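Local coordinates for protein (thiaminase I) (Bacillus subtilis, PDB 3THI) that degrades thiamin as a transferase, exchanging the thiazole part of the vitamin for another nucleophilic base, at residues L162-D167 with I250-G255; D182-K187 with K354-E359; D240-V245 with Y322-E327; D289-A294 with H312-A317. One frame throughout, in Å; residues are numbered along the deposited sequence.

Contact 1 of 4, residues L162-D167 with I250-G255; sequences LEALID and ISSSAG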
loop_
_atom_site.group_PDB
_atom_site.type_symbol
_atom_site.label_atom_id
_atom_site.label_comp_id
_atom_site.label_asym_id
_atom_site.label_seq_id
_atom_site.Cartn_x
_atom_site.Cartn_y
_atom_site.Cartn_z
ATOM N N LEU A 162 -1.220 -14.373 -0.871
ATOM C CA LEU A 162 -0.012 -14.402 -1.690
ATOM C C LEU A 162 1.219 -13.855 -0.992
ATOM O O LEU A 162 2.326 -14.333 -1.219
ATOM C CB LEU A 162 -0.269 -13.682 -3.011
ATOM C CG LEU A 162 -1.293 -14.429 -3.867
ATOM C CD1 LEU A 162 -1.657 -13.636 -5.099
ATOM C CD2 LEU A 162 -0.709 -15.750 -4.260
ATOM N N GLU A 163 1.028 -12.848 -0.150
ATOM C CA GLU A 163 2.141 -12.282 0.597
ATOM C C GLU A 163 2.586 -13.297 1.643
ATOM O O GLU A 163 3.782 -13.563 1.796
ATOM C CB GLU A 163 1.732 -10.981 1.289
ATOM C CG GLU A 163 1.468 -9.839 0.338
ATOM C CD GLU A 163 1.524 -8.503 1.024
ATOM O OE1 GLU A 163 0.881 -8.359 2.076
ATOM O OE2 GLU A 163 2.211 -7.593 0.513
ATOM N N ALA A 164 1.612 -13.855 2.360
ATOM C CA ALA A 164 1.885 -14.850 3.385
ATOM C C ALA A 164 2.614 -16.041 2.782
ATOM O O ALA A 164 3.557 -16.556 3.376
ATOM C CB ALA A 164 0.574 -15.316 4.035
ATOM N N LEU A 165 2.195 -16.454 1.589
ATOM C CA LEU A 165 2.803 -17.599 0.918
ATOM C C LEU A 165 4.292 -17.383 0.683
ATOM O O LEU A 165 5.080 -18.323 0.775
ATOM C CB LEU A 165 2.091 -17.897 -0.403
ATOM C CG LEU A 165 2.444 -19.225 -1.073
ATOM C CD1 LEU A 165 2.104 -20.364 -0.144
ATOM C CD2 LEU A 165 1.698 -19.374 -2.392
ATOM N N ILE A 166 4.678 -16.145 0.384
ATOM C CA ILE A 166 6.084 -15.838 0.158
ATOM C C ILE A 166 6.879 -16.072 1.445
ATOM O O ILE A 166 7.897 -16.761 1.429
ATOM C CB ILE A 166 6.282 -14.385 -0.378
ATOM C CG1 ILE A 166 5.970 -14.342 -1.878
ATOM C CG2 ILE A 166 7.707 -13.869 -0.075
ATOM C CD1 ILE A 166 5.994 -12.953 -2.485
ATOM N N ASP A 167 6.369 -15.567 2.565
ATOM C CA ASP A 167 7.055 -15.718 3.839
ATOM C C ASP A 167 7.097 -17.169 4.277
ATOM O O ASP A 167 8.044 -17.597 4.941
ATOM C CB ASP A 167 6.397 -14.842 4.910
ATOM C CG ASP A 167 6.416 -13.362 4.547
ATOM O OD1 ASP A 167 7.374 -12.923 3.870
ATOM O OD2 ASP A 167 5.469 -12.637 4.932
ATOM N N ILE A 250 5.037 -6.403 11.527
ATOM C CA ILE A 250 4.587 -7.655 12.094
ATOM C C ILE A 250 4.595 -8.687 10.974
ATOM O O ILE A 250 4.179 -8.408 9.845
ATOM C CB ILE A 250 3.186 -7.503 12.778
ATOM C CG1 ILE A 250 2.736 -8.839 13.375
ATOM C CG2 ILE A 250 2.157 -6.898 11.806
ATOM C CD1 ILE A 250 1.642 -8.693 14.385
ATOM N N SER A 251 5.179 -9.842 11.266
ATOM C CA SER A 251 5.283 -10.917 10.291
ATOM C C SER A 251 4.125 -11.904 10.436
ATOM O O SER A 251 3.562 -12.045 11.520
ATOM C CB SER A 251 6.626 -11.633 10.464
ATOM O OG SER A 251 6.769 -12.671 9.512
ATOM N N SER A 252 3.753 -12.561 9.340
ATOM C CA SER A 252 2.669 -13.543 9.375
ATOM C C SER A 252 3.219 -14.936 9.709
ATOM O O SER A 252 2.458 -15.890 9.924
ATOM C CB SER A 252 1.882 -13.551 8.056
ATOM O OG SER A 252 2.743 -13.715 6.938
ATOM N N SER A 253 4.545 -15.030 9.777
ATOM C CA SER A 253 5.223 -16.272 10.114
ATOM C C SER A 253 6.334 -16.020 11.140
ATOM O O SER A 253 6.879 -14.923 11.237
ATOM C CB SER A 253 5.780 -16.931 8.852
ATOM O OG SER A 253 6.509 -15.998 8.081
ATOM N N ALA A 254 6.651 -17.044 11.922
ATOM C CA ALA A 254 7.685 -16.928 12.941
ATOM C C ALA A 254 9.098 -17.235 12.428
ATOM O O ALA A 254 10.082 -16.706 12.943
ATOM C CB ALA A 254 7.355 -17.823 14.120
ATOM N N GLY A 255 9.192 -18.054 11.386
ATOM C CA GLY A 255 10.491 -18.456 10.871
ATOM C C GLY A 255 11.238 -17.624 9.853
ATOM O O GLY A 255 12.423 -17.338 10.015
#
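The flat carboxylate of Asp-167 meets the serine loop through both oxygens. OD2 comes nearest the serine hydroxyl, at 3.6 Å from Ser-252 OG, too far for a firm bond. OD1 accepts a hydrogen bond from Ile-258 N, further along the same loop. That one bond helps to fix the carboxylate. A second flat group, the carbonyl of Ser-253, is met in its own plane. There Ser-251 OG donates to a lone pair of Ser-253 O at 2.8 Å, with a C=O...donor angle of 130°. That bond ties the loop to itself beside the helix.

Asp-167 CB touches Ser-253 OG at 3.4 Å. This hydroxyl is bonded to Gln-256 O, so it meets Asp-167 only by packing. With chi1 of 53°, Ser-252 OG sits between its own backbone N and carbonyl carbon. This points it at the helix, where Ala-164 CA lies 3.8 Å from it.

The helix is 154-169, and the loop joins strand 245-248 to strand 260-269. Ala-164 also touches Val-188 of helix 186-199, as does Leu-165. Glu-163 and Ile-166 rest on strand 260-269.

Contact 2 of 4, residues D182-K187 with K354-E359; sequences DPLNDK and KQVLPE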
loop_
_atom_site.group_PDB
_atom_site.type_symbol
_atom_site.label_atom_id
_atom_site.label_comp_id
_atom_site.label_asym_id
_atom_site.label_seq_id
_atom_site.Cartn_x
_atom_site.Cartn_y
_atom_site.Cartn_z
ATOM N N ASP A 182 -5.695 -24.839 -5.574
ATOM C CA ASP A 182 -6.020 -26.183 -5.116
ATOM C C ASP A 182 -4.806 -27.052 -5.431
ATOM O O ASP A 182 -4.508 -27.318 -6.598
ATOM C CB ASP A 182 -7.263 -26.688 -5.864
ATOM C CG ASP A 182 -7.658 -28.099 -5.472
ATOM O OD1 ASP A 182 -7.009 -28.726 -4.601
ATOM O OD2 ASP A 182 -8.640 -28.599 -6.053
ATOM N N PRO A 183 -4.112 -27.539 -4.389
ATOM C CA PRO A 183 -4.416 -27.318 -2.972
ATOM C C PRO A 183 -3.944 -25.963 -2.442
ATOM O O PRO A 183 -2.902 -25.446 -2.854
ATOM C CB PRO A 183 -3.661 -28.456 -2.301
ATOM C CG PRO A 183 -2.402 -28.511 -3.108
ATOM C CD PRO A 183 -2.932 -28.412 -4.537
ATOM N N LEU A 184 -4.722 -25.377 -1.539
ATOM C CA LEU A 184 -4.339 -24.097 -0.951
ATOM C C LEU A 184 -3.254 -24.390 0.062
ATOM O O LEU A 184 -3.163 -25.508 0.558
ATOM C CB LEU A 184 -5.532 -23.442 -0.251
ATOM C CG LEU A 184 -6.575 -22.804 -1.157
ATOM C CD1 LEU A 184 -7.792 -22.489 -0.341
ATOM C CD2 LEU A 184 -6.009 -21.560 -1.814
ATOM N N ASN A 185 -2.405 -23.411 0.351
ATOM C CA ASN A 185 -1.362 -23.636 1.338
ATOM C C ASN A 185 -2.020 -23.580 2.713
ATOM O O ASN A 185 -2.619 -22.569 3.081
ATOM C CB ASN A 185 -0.250 -22.597 1.244
ATOM C CG ASN A 185 0.845 -22.834 2.264
ATOM O OD1 ASN A 185 0.637 -22.663 3.463
ATOM N ND2 ASN A 185 2.010 -23.259 1.795
ATOM N N ASP A 186 -1.908 -24.674 3.462
ATOM C CA ASP A 186 -2.514 -24.774 4.788
ATOM C C ASP A 186 -1.949 -23.839 5.836
ATOM O O ASP A 186 -2.697 -23.322 6.653
ATOM C CB ASP A 186 -2.482 -26.219 5.282
ATOM C CG ASP A 186 -3.400 -27.117 4.478
ATOM O OD1 ASP A 186 -4.630 -26.890 4.528
ATOM O OD2 ASP A 186 -2.892 -28.024 3.780
ATOM N N LYS A 187 -0.633 -23.648 5.828
ATOM C CA LYS A 187 0.019 -22.755 6.775
ATOM C C LYS A 187 -0.492 -21.330 6.562
ATOM O O LYS A 187 -0.814 -20.628 7.524
ATOM C CB LYS A 187 1.540 -22.791 6.587
ATOM C CG LYS A 187 2.254 -23.929 7.287
ATOM C CD LYS A 187 3.723 -23.977 6.868
ATOM C CE LYS A 187 4.528 -24.966 7.702
ATOM N NZ LYS A 187 4.681 -24.483 9.109
ATOM N N LYS A 354 -11.545 -15.721 -5.281
ATOM C CA LYS A 354 -12.728 -15.417 -4.470
ATOM C C LYS A 354 -13.792 -16.528 -4.460
ATOM O O LYS A 354 -14.746 -16.496 -3.675
ATOM C CB LYS A 354 -13.342 -14.055 -4.824
ATOM C CG LYS A 354 -14.245 -14.018 -6.044
ATOM C CD LYS A 354 -14.974 -12.675 -6.104
ATOM C CE LYS A 354 -16.003 -12.629 -7.228
ATOM N NZ LYS A 354 -16.825 -11.380 -7.197
ATOM N N GLN A 355 -13.605 -17.527 -5.313
ATOM C CA GLN A 355 -14.525 -18.656 -5.375
ATOM C C GLN A 355 -14.028 -19.785 -4.476
ATOM O O GLN A 355 -14.701 -20.805 -4.324
ATOM C CB GLN A 355 -14.604 -19.192 -6.793
ATOM C CG GLN A 355 -15.086 -18.217 -7.818
ATOM C CD GLN A 355 -15.401 -18.924 -9.109
ATOM O OE1 GLN A 355 -16.548 -19.292 -9.336
ATOM N NE2 GLN A 355 -14.378 -19.187 -9.934
ATOM N N VAL A 356 -12.863 -19.594 -3.860
ATOM C CA VAL A 356 -12.290 -20.639 -3.027
ATOM C C VAL A 356 -11.745 -20.172 -1.664
ATOM O O VAL A 356 -11.860 -20.894 -0.669
ATOM C CB VAL A 356 -11.200 -21.415 -3.858
ATOM C CG1 VAL A 356 -9.859 -20.724 -3.792
ATOM C CG2 VAL A 356 -11.115 -22.861 -3.417
ATOM N N LEU A 357 -11.214 -18.953 -1.609
ATOM C CA LEU A 357 -10.645 -18.409 -0.374
ATOM C C LEU A 357 -11.652 -18.171 0.756
ATOM O O LEU A 357 -11.380 -18.533 1.906
ATOM C CB LEU A 357 -9.836 -17.146 -0.665
ATOM C CG LEU A 357 -8.346 -17.153 -0.335
ATOM C CD1 LEU A 357 -7.697 -18.431 -0.801
ATOM C CD2 LEU A 357 -7.676 -15.972 -0.999
ATOM N N PRO A 358 -12.800 -17.536 0.470
ATOM C CA PRO A 358 -13.800 -17.289 1.519
ATOM C C PRO A 358 -14.266 -18.588 2.208
ATOM O O PRO A 358 -14.561 -18.589 3.404
ATOM C CB PRO A 358 -14.932 -16.615 0.748
ATOM C CG PRO A 358 -14.203 -15.832 -0.276
ATOM C CD PRO A 358 -13.183 -16.830 -0.770
ATOM N N GLU A 359 -14.341 -19.683 1.451
ATOM C CA GLU A 359 -14.749 -20.979 2.013
ATOM C C GLU A 359 -13.646 -21.501 2.928
ATOM O O GLU A 359 -13.909 -21.891 4.069
ATOM C CB GLU A 359 -14.986 -22.009 0.907
ATOM C CG GLU A 359 -16.095 -21.651 -0.062
ATOM C CD GLU A 359 -16.551 -22.846 -0.885
ATOM O OE1 GLU A 359 -16.908 -23.880 -0.271
ATOM O OE2 GLU A 359 -16.556 -22.756 -2.136
#
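Apolar contact carries the join between Leu-184 and Leu-357. The two side chains run obliquely past each other, meeting at their methyl ends. Leu-357 CD1 faces the fork of Leu-184: it is 3.7 Å from Leu-184 CD2 and 4.1 Å from Leu-184 CD1. Val-356 adds a looser touch, with its CG1 4.4 Å from Leu-184 CD1. Leu-184 has CG opposite its carbonyl carbon (chi1 -76°), which sends both methyls across the gap. Leu-357 has an unusual first torsion of -118°, close to eclipsed, and this swings CD1 to the meeting point. Tyr-161 of helix 154-169 touches both leucines and extends the apolar cluster.

The polar interactions lie beside the cluster. The backbone N of Asn-185 is bonded to Tyr-161 OH. Asn-185 OD1 takes a hydrogen bond from Val-188 N and so caps the first turn of helix 186-199. Upstream, a cis peptide bond precedes Pro-183 as the chain turns into this approach.

Both segments lead into helices, with Asn-185 and Val-356 at the N-cap positions. Leucines next to the caps join the two helix starts. The side-chain cap at Asn-185 is a classic helix N-cap.

Contact 3 of 4, residues D240-V245 with Y322-E327; sequences DYAEQV and YPIYSE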
loop_
_atom_site.group_PDB
_atom_site.type_symbol
_atom_site.label_atom_id
_atom_site.label_comp_id
_atom_site.label_asym_id
_atom_site.label_seq_id
_atom_site.Cartn_x
_atom_site.Cartn_y
_atom_site.Cartn_z
ATOM N N ASP A 240 -4.820 13.494 16.198
ATOM C CA ASP A 240 -3.991 13.824 17.351
ATOM C C ASP A 240 -3.525 12.564 18.051
ATOM O O ASP A 240 -2.530 12.573 18.780
ATOM C CB ASP A 240 -4.790 14.684 18.337
ATOM C CG ASP A 240 -4.382 16.144 18.306
ATOM O OD1 ASP A 240 -4.028 16.657 17.221
ATOM O OD2 ASP A 240 -4.413 16.780 19.380
ATOM N N TYR A 241 -4.243 11.473 17.818
ATOM C CA TYR A 241 -3.906 10.209 18.430
ATOM C C TYR A 241 -2.711 9.494 17.802
ATOM O O TYR A 241 -2.117 8.625 18.424
ATOM C CB TYR A 241 -5.124 9.291 18.451
ATOM C CG TYR A 241 -4.854 8.028 19.214
ATOM C CD1 TYR A 241 -4.647 8.077 20.593
ATOM C CD2 TYR A 241 -4.677 6.816 18.572
ATOM C CE1 TYR A 241 -4.246 6.957 21.292
ATOM C CE2 TYR A 241 -4.304 5.701 19.266
ATOM C CZ TYR A 241 -4.075 5.775 20.613
ATOM O OH TYR A 241 -3.585 4.682 21.282
ATOM N N ALA A 242 -2.364 9.846 16.571
ATOM C CA ALA A 242 -1.231 9.227 15.878
ATOM C C ALA A 242 0.080 9.297 16.673
ATOM O O ALA A 242 0.967 8.456 16.532
ATOM C CB ALA A 242 -1.036 9.878 14.530
ATOM N N GLU A 243 0.191 10.322 17.504
ATOM C CA GLU A 243 1.373 10.517 18.320
ATOM C C GLU A 243 1.336 9.624 19.554
ATOM O O GLU A 243 2.366 9.300 20.130
ATOM C CB GLU A 243 1.484 11.995 18.706
ATOM C CG GLU A 243 1.561 12.941 17.505
ATOM C CD GLU A 243 2.922 12.937 16.812
ATOM O OE1 GLU A 243 3.785 12.097 17.153
ATOM O OE2 GLU A 243 3.139 13.792 15.924
ATOM N N GLN A 244 0.136 9.211 19.942
ATOM C CA GLN A 244 -0.031 8.350 21.102
ATOM C C GLN A 244 0.088 6.859 20.789
ATOM O O GLN A 244 0.238 6.042 21.703
ATOM C CB GLN A 244 -1.355 8.637 21.816
ATOM C CG GLN A 244 -1.587 10.087 22.223
ATOM C CD GLN A 244 -0.370 10.726 22.899
ATOM O OE1 GLN A 244 0.102 11.788 22.478
ATOM N NE2 GLN A 244 0.150 10.071 23.920
ATOM N N VAL A 245 0.001 6.485 19.512
ATOM C CA VAL A 245 0.157 5.072 19.166
ATOM C C VAL A 245 1.609 4.720 18.937
ATOM O O VAL A 245 2.459 5.579 18.695
ATOM C CB VAL A 245 -0.581 4.622 17.867
ATOM C CG1 VAL A 245 -2.004 4.448 18.120
ATOM C CG2 VAL A 245 -0.357 5.599 16.728
ATOM N N TYR A 322 7.504 15.932 11.581
ATOM C CA TYR A 322 6.737 14.739 11.936
ATOM C C TYR A 322 7.650 13.559 12.260
ATOM O O TYR A 322 7.944 12.740 11.392
ATOM C CB TYR A 322 5.796 14.401 10.784
ATOM C CG TYR A 322 4.984 15.598 10.354
ATOM C CD1 TYR A 322 4.014 16.136 11.198
ATOM C CD2 TYR A 322 5.223 16.233 9.131
ATOM C CE1 TYR A 322 3.301 17.282 10.845
ATOM C CE2 TYR A 322 4.509 17.389 8.762
ATOM C CZ TYR A 322 3.551 17.907 9.631
ATOM O OH TYR A 322 2.853 19.056 9.312
ATOM N N PRO A 323 8.107 13.460 13.529
ATOM C CA PRO A 323 8.998 12.397 14.008
ATOM C C PRO A 323 8.529 10.970 13.727
ATOM O O PRO A 323 9.328 10.035 13.778
ATOM C CB PRO A 323 9.116 12.696 15.501
ATOM C CG PRO A 323 9.012 14.199 15.542
ATOM C CD PRO A 323 7.847 14.433 14.608
ATOM N N ILE A 324 7.238 10.795 13.449
ATOM C CA ILE A 324 6.714 9.474 13.111
ATOM C C ILE A 324 7.426 8.976 11.838
ATOM O O ILE A 324 7.740 7.789 11.714
ATOM C CB ILE A 324 5.175 9.511 12.868
ATOM C CG1 ILE A 324 4.432 9.597 14.205
ATOM C CG2 ILE A 324 4.724 8.286 12.102
ATOM C CD1 ILE A 324 2.944 9.788 14.063
ATOM N N TYR A 325 7.706 9.895 10.916
ATOM C CA TYR A 325 8.385 9.551 9.674
ATOM C C TYR A 325 9.811 9.032 9.846
ATOM O O TYR A 325 10.402 8.496 8.907
ATOM C CB TYR A 325 8.334 10.724 8.696
ATOM C CG TYR A 325 7.088 10.680 7.852
ATOM C CD1 TYR A 325 7.025 9.860 6.720
ATOM C CD2 TYR A 325 5.957 11.422 8.196
ATOM C CE1 TYR A 325 5.869 9.780 5.947
ATOM C CE2 TYR A 325 4.795 11.351 7.434
ATOM C CZ TYR A 325 4.758 10.532 6.306
ATOM O OH TYR A 325 3.640 10.507 5.505
ATOM N N SER A 326 10.358 9.188 11.047
ATOM C CA SER A 326 11.701 8.702 11.350
ATOM C C SER A 326 11.565 7.184 11.510
ATOM O O SER A 326 12.315 6.403 10.915
ATOM C CB SER A 326 12.210 9.348 12.645
ATOM O OG SER A 326 13.548 8.977 12.924
ATOM N N GLU A 327 10.548 6.772 12.260
ATOM C CA GLU A 327 10.280 5.360 12.483
ATOM C C GLU A 327 9.858 4.673 11.173
ATOM O O GLU A 327 10.280 3.556 10.881
ATOM C CB GLU A 327 9.194 5.215 13.537
ATOM C CG GLU A 327 9.060 3.806 14.076
ATOM C CD GLU A 327 8.118 3.717 15.262
ATOM O OE1 GLU A 327 7.750 4.775 15.836
ATOM O OE2 GLU A 327 7.746 2.584 15.610
HETATM O O HOH W 1 4.944 12.831 13.613
#
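Ile-324 points its side chain at Ala-242 and Glu-243 and carries most of the direct contact. Its CG1 branch stands opposite the carbonyl carbon (chi1 -76°) and runs on extended to CD1 (chi2 174°). This straight arm puts CD1 4.0 Å from Ala-242 CB. The same methyl lies 3.4 Å from Ala-242 O, so it packs on backbone as well as side chain.

Glu-243 reaches the isoleucine differently. Its CB does not aim at the partner. A bend at chi2 (-75°) folds the chain round, and the side chain crosses the isoleucine arm at a slant. OE1 is 3.9 Å from Ile-324 CG1, a plain van der Waals contact.

The other oxygen has a polar task. A water donates to Glu-243 OE2 at 3.1 Å and accepts from the backbone N of Ile-324 at the same distance. It bridges the acid to a backbone N-H near the start of helix 324-332. The negative charge there would probably suit the positive end of the helix dipole.

Met-235, Phe-247 and Tyr-306 also touch Ile-324, adding apolar neighbours. Helix 324-332 thus packs on the connection between helix 234-238 and strand 245-248. This is consistent with an alpha/beta fold of the periplasmic-binding-protein class, to which the family belongs.

Contact 4 of 4, residues D289-A294 with H312-A317; sequences DTVEQA and HQVYEA
Glu-292 and Val-314 meet where two helices, 288-295 and 312-318, pack side by side. This is helix-helix packing. The axes of the two short segments approach to 9.1 Å and cross at -43°.

Glu-292 can be followed outward. Its CB lies 3.9 Å from Val-314 CG1, which also presses on the backbone at Glu-292 CA. CG is opposite the backbone N (chi1 -172°), and the chain continues extended, so the acid travels across to the second helix. There CD and both oxygens reach Ala-317 CB. The methyl sits over a face of the carboxylate, with CD 3.6 Å from it. OE2 is also in a salt bridge with Arg-296 NE, which anchors the group and probably balances its charge.

Val-291 gives the buried side of the pair. Its side chain meets that of Val-314 at about a right angle. Pro-309 of strand 308-309, just before helix 312-318, touches both valines. Helix 288-295 also leans on helix 14-28, through Ala-294 on Phe-17. Between the two valines the touching atoms are the CG1 methyls, 4.1 Å apart.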
loop_
_atom_site.group_PDB
_atom_site.type_symbol
_atom_site.label_atom_id
_atom_site.label_comp_id
_atom_site.label_asym_id
_atom_site.label_seq_id
_atom_site.Cartn_x
_atom_site.Cartn_y
_atom_site.Cartn_z
ATOM N N ASP A 289 9.652 16.536 -4.104
ATOM C CA ASP A 289 8.913 17.767 -3.825
ATOM C C ASP A 289 7.398 17.536 -3.823
ATOM O O ASP A 289 6.698 17.952 -2.893
ATOM C CB ASP A 289 9.255 18.843 -4.861
ATOM C CG ASP A 289 10.560 19.557 -4.571
ATOM O OD1 ASP A 289 11.305 19.141 -3.662
ATOM O OD2 ASP A 289 10.843 20.555 -5.260
ATOM N N THR A 290 6.902 16.894 -4.879
ATOM C CA THR A 290 5.479 16.613 -5.025
ATOM C C THR A 290 4.946 15.708 -3.921
ATOM O O THR A 290 3.935 16.026 -3.296
ATOM C CB THR A 290 5.178 15.939 -6.374
ATOM O OG1 THR A 290 5.601 16.794 -7.440
ATOM C CG2 THR A 290 3.696 15.682 -6.518
ATOM N N VAL A 291 5.626 14.583 -3.688
ATOM C CA VAL A 291 5.195 13.636 -2.664
ATOM C C VAL A 291 5.221 14.257 -1.272
ATOM O O VAL A 291 4.298 14.049 -0.476
ATOM C CB VAL A 291 6.007 12.313 -2.713
ATOM C CG1 VAL A 291 5.718 11.456 -1.480
ATOM C CG2 VAL A 291 5.621 11.522 -3.955
ATOM N N GLU A 292 6.238 15.064 -0.986
ATOM C CA GLU A 292 6.305 15.716 0.311
ATOM C C GLU A 292 5.111 16.658 0.494
ATOM O O GLU A 292 4.499 16.693 1.571
ATOM C CB GLU A 292 7.603 16.504 0.448
ATOM C CG GLU A 292 7.838 17.060 1.846
ATOM C CD GLU A 292 8.924 18.112 1.896
ATOM O OE1 GLU A 292 9.706 18.236 0.928
ATOM O OE2 GLU A 292 8.986 18.827 2.914
ATOM N N GLN A 293 4.766 17.382 -0.572
ATOM C CA GLN A 293 3.652 18.334 -0.545
ATOM C C GLN A 293 2.305 17.634 -0.393
ATOM O O GLN A 293 1.416 18.113 0.301
ATOM C CB GLN A 293 3.663 19.191 -1.816
ATOM C CG GLN A 293 2.738 20.390 -1.777
ATOM C CD GLN A 293 2.710 21.158 -3.092
ATOM O OE1 GLN A 293 1.648 21.603 -3.530
ATOM N NE2 GLN A 293 3.863 21.309 -3.721
ATOM N N ALA A 294 2.185 16.470 -1.023
ATOM C CA ALA A 294 0.969 15.669 -0.983
ATOM C C ALA A 294 0.724 15.048 0.393
ATOM O O ALA A 294 -0.413 14.931 0.829
ATOM C CB ALA A 294 1.053 14.580 -2.024
ATOM N N HIS A 312 14.171 8.745 -0.377
ATOM C CA HIS A 312 14.773 9.067 0.920
ATOM C C HIS A 312 14.526 10.528 1.290
ATOM O O HIS A 312 14.218 10.850 2.438
ATOM C CB HIS A 312 16.294 8.850 0.892
ATOM C CG HIS A 312 16.712 7.425 0.723
ATOM N ND1 HIS A 312 16.572 6.483 1.719
ATOM C CD2 HIS A 312 17.306 6.791 -0.317
ATOM C CE1 HIS A 312 17.065 5.329 1.302
ATOM N NE2 HIS A 312 17.516 5.489 0.071
ATOM N N GLN A 313 14.701 11.412 0.308
ATOM C CA GLN A 313 14.525 12.856 0.490
ATOM C C GLN A 313 13.237 13.260 1.220
ATOM O O GLN A 313 13.249 14.190 2.029
ATOM C CB GLN A 313 14.598 13.554 -0.870
ATOM C CG GLN A 313 14.747 15.064 -0.820
ATOM C CD GLN A 313 16.121 15.497 -0.352
ATOM O OE1 GLN A 313 16.255 16.227 0.634
ATOM N NE2 GLN A 313 17.154 15.050 -1.061
ATOM N N VAL A 314 12.140 12.556 0.952
ATOM C CA VAL A 314 10.865 12.874 1.596
ATOM C C VAL A 314 10.900 12.529 3.085
ATOM O O VAL A 314 10.389 13.277 3.908
ATOM C CB VAL A 314 9.673 12.171 0.908
ATOM C CG1 VAL A 314 8.367 12.782 1.378
ATOM C CG2 VAL A 314 9.781 12.302 -0.587
ATOM N N TYR A 315 11.507 11.399 3.431
ATOM C CA TYR A 315 11.622 11.005 4.829
ATOM C C TYR A 315 12.531 11.990 5.541
ATOM O O TYR A 315 12.285 12.367 6.687
ATOM C CB TYR A 315 12.220 9.611 4.942
ATOM C CG TYR A 315 11.279 8.522 4.512
ATOM C CD1 TYR A 315 10.242 8.111 5.354
ATOM C CD2 TYR A 315 11.415 7.905 3.265
ATOM C CE1 TYR A 315 9.368 7.114 4.976
ATOM C CE2 TYR A 315 10.537 6.902 2.868
ATOM C CZ TYR A 315 9.514 6.514 3.737
ATOM O OH TYR A 315 8.633 5.534 3.375
ATOM N N GLU A 316 13.592 12.394 4.855
ATOM C CA GLU A 316 14.546 13.341 5.402
ATOM C C GLU A 316 13.825 14.657 5.711
ATOM O O GLU A 316 13.900 15.169 6.827
ATOM C CB GLU A 316 15.686 13.558 4.398
ATOM C CG GLU A 316 16.433 12.252 4.019
ATOM C CD GLU A 316 17.394 12.387 2.816
ATOM O OE1 GLU A 316 17.388 13.436 2.131
ATOM O OE2 GLU A 316 18.158 11.428 2.549
ATOM N N ALA A 317 13.047 15.138 4.743
ATOM C CA ALA A 317 12.305 16.389 4.876
ATOM C C ALA A 317 11.118 16.369 5.837
ATOM O O ALA A 317 10.835 17.374 6.501
ATOM C CB ALA A 317 11.852 16.871 3.507
#

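The contacts form two touching pairs. Contacts 1 and 2 have centres 16 Å apart and meet where Leu-165 CD1 packs on Asn-185 ND2 at 3.5 Å. The link is between helix 154-169 and the start of helix 186-199. Contacts 3 and 4, also with centres 16 Å apart, join where Tyr-325 O lies 3.6 Å from Tyr-315 CD1. Contact 4 falls within the span of chain between the segments of contact 3. The pairs do not touch: contacts 1 and 3 stay about 10 Å apart at their nearest atoms, and the centres of contacts 2 and 4 are 40 Å apart, on opposite sides of the chain's centre. In relatives of this class the substrate lies in a cleft between two domains.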